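Local coordinates for UPF0234 protein XC_3703 (Xanthomonas campestris pv. campestris, PDB 5B7W), which binds the second messenger cyclic di-GMP and, as its effector, regulates bacterial virulence and biofilm formation, at residues I73-R76 against C77-F80. Numbering follows the deposited sequence.
Sequences IDVR and CLEF
Cys77 meets Asp74 through its backbone: its amide donates to Asp74 O at 3.2 Å in an almost straight bond (172°), with the nitrogen lying above the carbonyl plane. Its side chain turns back toward the same carbonyl oxygen. With chi1 at 71°, SG sits between the backbone N and the carbonyl carbon of its own residue, which brings the sulfur to 3.2 Å from Asp74 O and to 4.0 Å from Ile73 CG2. That methyl, anti to the backbone N of Ile73, faces the sulfur in a buried apolar contact; Ile73 also packs on Leu68 of helix 54-70, and Cys77 reaches Val96 and Pro153 and pairs through its backbone with Lys97. The bend is a short 3-10 turn, begun by an Asx turn in which Asp74 OD1 takes the amide of Arg76 at 3.1 Å, the nitrogen approaching from above the carboxylate plane. The Arg76 side chain, bent at chi3, returns toward the same carboxylate with NH2 next to OD2; this salt bridge is modelled too short for its length to be trusted. In the RRM-like domain II this turn leads from helix 54-70 into strand 78-85, an edge strand of the four-stranded antiparallel sheet. Leu78, where the strand starts, extends the 3-10 pattern by one bond: its amide donates to Val75 O at 3.1 Å, well above the carbonyl plane. The leucine side chain lies against this oxygen, CB and CG each 3.3 Å from Val75 O, while CD1 runs on to Val75 CB at 4.0 Å. Both side chains touch helix 54-70, Val75 on Leu69 and Leu78 on Leu68, and Leu78 also meets Val94 of strand 90-96. Glu79 continues the pairing through its backbone with Thr95.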
ATOM      1  N   ILE A  73       8.528   0.316   0.253  1.00 32.98           N
ATOM      2  CA  ILE A  73       7.071   0.339   0.194  1.00 35.54           C
ATOM      3  C   ILE A  73       6.525  -0.877   0.928  1.00 37.42           C
ATOM      4  O   ILE A  73       6.916  -2.016   0.640  1.00 39.20           O
ATOM      5  CB  ILE A  73       6.573   0.377  -1.260  1.00 33.60           C
ATOM      6  CG1 ILE A  73       7.101   1.629  -1.962  1.00 33.70           C
ATOM      7  CG2 ILE A  73       5.053   0.337  -1.303  1.00 31.31           C
ATOM      8  CD1 ILE A  73       6.851   1.649  -3.452  1.00 32.85           C
ATOM      9  N   ASP A  74       5.625  -0.636   1.880  1.00 39.28           N
ATOM     10  CA  ASP A  74       4.923  -1.714   2.569  1.00 36.98           C
ATOM     11  C   ASP A  74       3.939  -2.355   1.597  1.00 32.62           C
ATOM     12  O   ASP A  74       2.952  -1.728   1.197  1.00 35.33           O
ATOM     13  CB  ASP A  74       4.207  -1.168   3.801  1.00 33.61           C
ATOM     14  CG  ASP A  74       3.666  -2.264   4.703  1.00 42.65           C
ATOM     15  OD1 ASP A  74       3.423  -3.390   4.221  1.00 44.34           O
ATOM     16  OD2 ASP A  74       3.484  -1.992   5.907  1.00 47.55           O
ATOM     17  N   VAL A  75       4.194  -3.615   1.225  1.00 35.36           N
ATOM     18  CA  VAL A  75       3.395  -4.280   0.197  1.00 40.48           C
ATOM     19  C   VAL A  75       2.007  -4.669   0.677  1.00 42.49           C
ATOM     20  O   VAL A  75       1.235  -5.243  -0.101  1.00 30.09           O
ATOM     21  CB  VAL A  75       4.101  -5.539  -0.345  1.00 35.19           C
ATOM     22  CG1 VAL A  75       5.332  -5.155  -1.151  1.00 38.20           C
ATOM     23  CG2 VAL A  75       4.473  -6.470   0.797  1.00 33.73           C
ATOM     24  N   ARG A  76       1.662  -4.386   1.934  1.00 39.69           N
ATOM     25  CA  ARG A  76       0.288  -4.595   2.371  1.00 39.05           C
ATOM     26  C   ARG A  76      -0.674  -3.605   1.728  1.00 36.91           C
ATOM     27  O   ARG A  76      -1.890  -3.803   1.815  1.00 38.38           O
ATOM     28  CB  ARG A  76       0.195  -4.512   3.896  1.00 47.14           C
ATOM     29  CG  ARG A  76       0.694  -5.762   4.610  1.00 49.31           C
ATOM     30  CD  ARG A  76       0.625  -5.638   6.131  1.00 59.42           C
ATOM     31  NE  ARG A  76       1.468  -4.562   6.649  1.00 65.54           N
ATOM     32  CZ  ARG A  76       1.002  -3.434   7.174  1.00 66.76           C
ATOM     33  NH1 ARG A  76      -0.306  -3.230   7.257  1.00 65.27           N
ATOM     34  NH2 ARG A  76       1.843  -2.510   7.620  1.00 71.39           N
ATOM     35  N   CYS A  77      -0.156  -2.552   1.089  1.00 27.82           N
ATOM     36  CA  CYS A  77      -0.978  -1.647   0.299  1.00 36.48           C
ATOM     37  C   CYS A  77      -1.451  -2.272  -1.006  1.00 35.43           C
ATOM     38  O   CYS A  77      -2.252  -1.653  -1.713  1.00 37.11           O
ATOM     39  CB  CYS A  77      -0.202  -0.363  -0.005  1.00 34.67           C
ATOM     40  SG  CYS A  77       1.152  -0.577  -1.194  1.00 39.88           S
ATOM     41  N   LEU A  78      -0.981  -3.471  -1.341  1.00 33.13           N
ATOM     42  CA  LEU A  78      -1.347  -4.106  -2.600  1.00 38.31           C
ATOM     43  C   LEU A  78      -2.692  -4.809  -2.472  1.00 33.66           C
ATOM     44  O   LEU A  78      -2.929  -5.549  -1.512  1.00 40.34           O
ATOM     45  CB  LEU A  78      -0.272  -5.103  -3.029  1.00 31.41           C
ATOM     46  CG  LEU A  78       1.126  -4.545  -3.299  1.00 34.97           C
ATOM     47  CD1 LEU A  78       2.048  -5.645  -3.806  1.00 35.01           C
ATOM     48  CD2 LEU A  78       1.061  -3.389  -4.286  1.00 26.27           C
ATOM     49  N   GLU A  79      -3.571  -4.571  -3.442  1.00 31.96           N
ATOM     50  CA  GLU A  79      -4.863  -5.242  -3.534  1.00 36.24           C
ATOM     51  C   GLU A  79      -4.874  -6.048  -4.824  1.00 43.16           C
ATOM     52  O   GLU A  79      -4.967  -5.478  -5.917  1.00 39.40           O
ATOM     53  CB  GLU A  79      -6.013  -4.238  -3.504  1.00 42.56           C
ATOM     54  CG  GLU A  79      -7.384  -4.873  -3.661  1.00 53.09           C
ATOM     55  CD  GLU A  79      -8.440  -3.879  -4.095  1.00 70.44           C
ATOM     56  OE1 GLU A  79      -8.422  -3.472  -5.276  1.00 76.54           O
ATOM     57  OE2 GLU A  79      -9.289  -3.506  -3.259  1.00 79.05           O
ATOM     58  N   PHE A  80      -4.778  -7.369  -4.700  1.00 39.63           N
ATOM     59  CA  PHE A  80      -4.677  -8.253  -5.853  1.00 41.86           C
ATOM     60  C   PHE A  80      -6.070  -8.638  -6.336  1.00 46.87           C
ATOM     61  O   PHE A  80      -6.855  -9.223  -5.582  1.00 52.37           O
ATOM     62  CB  PHE A  80      -3.869  -9.502  -5.506  1.00 41.69           C
ATOM     63  CG  PHE A  80      -2.406  -9.239  -5.307  1.00 42.61           C
ATOM     64  CD1 PHE A  80      -1.921  -8.840  -4.073  1.00 45.21           C
ATOM     65  CD2 PHE A  80      -1.517  -9.387  -6.357  1.00 36.66           C
ATOM     66  CE1 PHE A  80      -0.573  -8.597  -3.891  1.00 39.50           C
ATOM     67  CE2 PHE A  80      -0.170  -9.142  -6.181  1.00 38.74           C
ATOM     68  CZ  PHE A  80       0.303  -8.747  -4.945  1.00 40.25           C
TER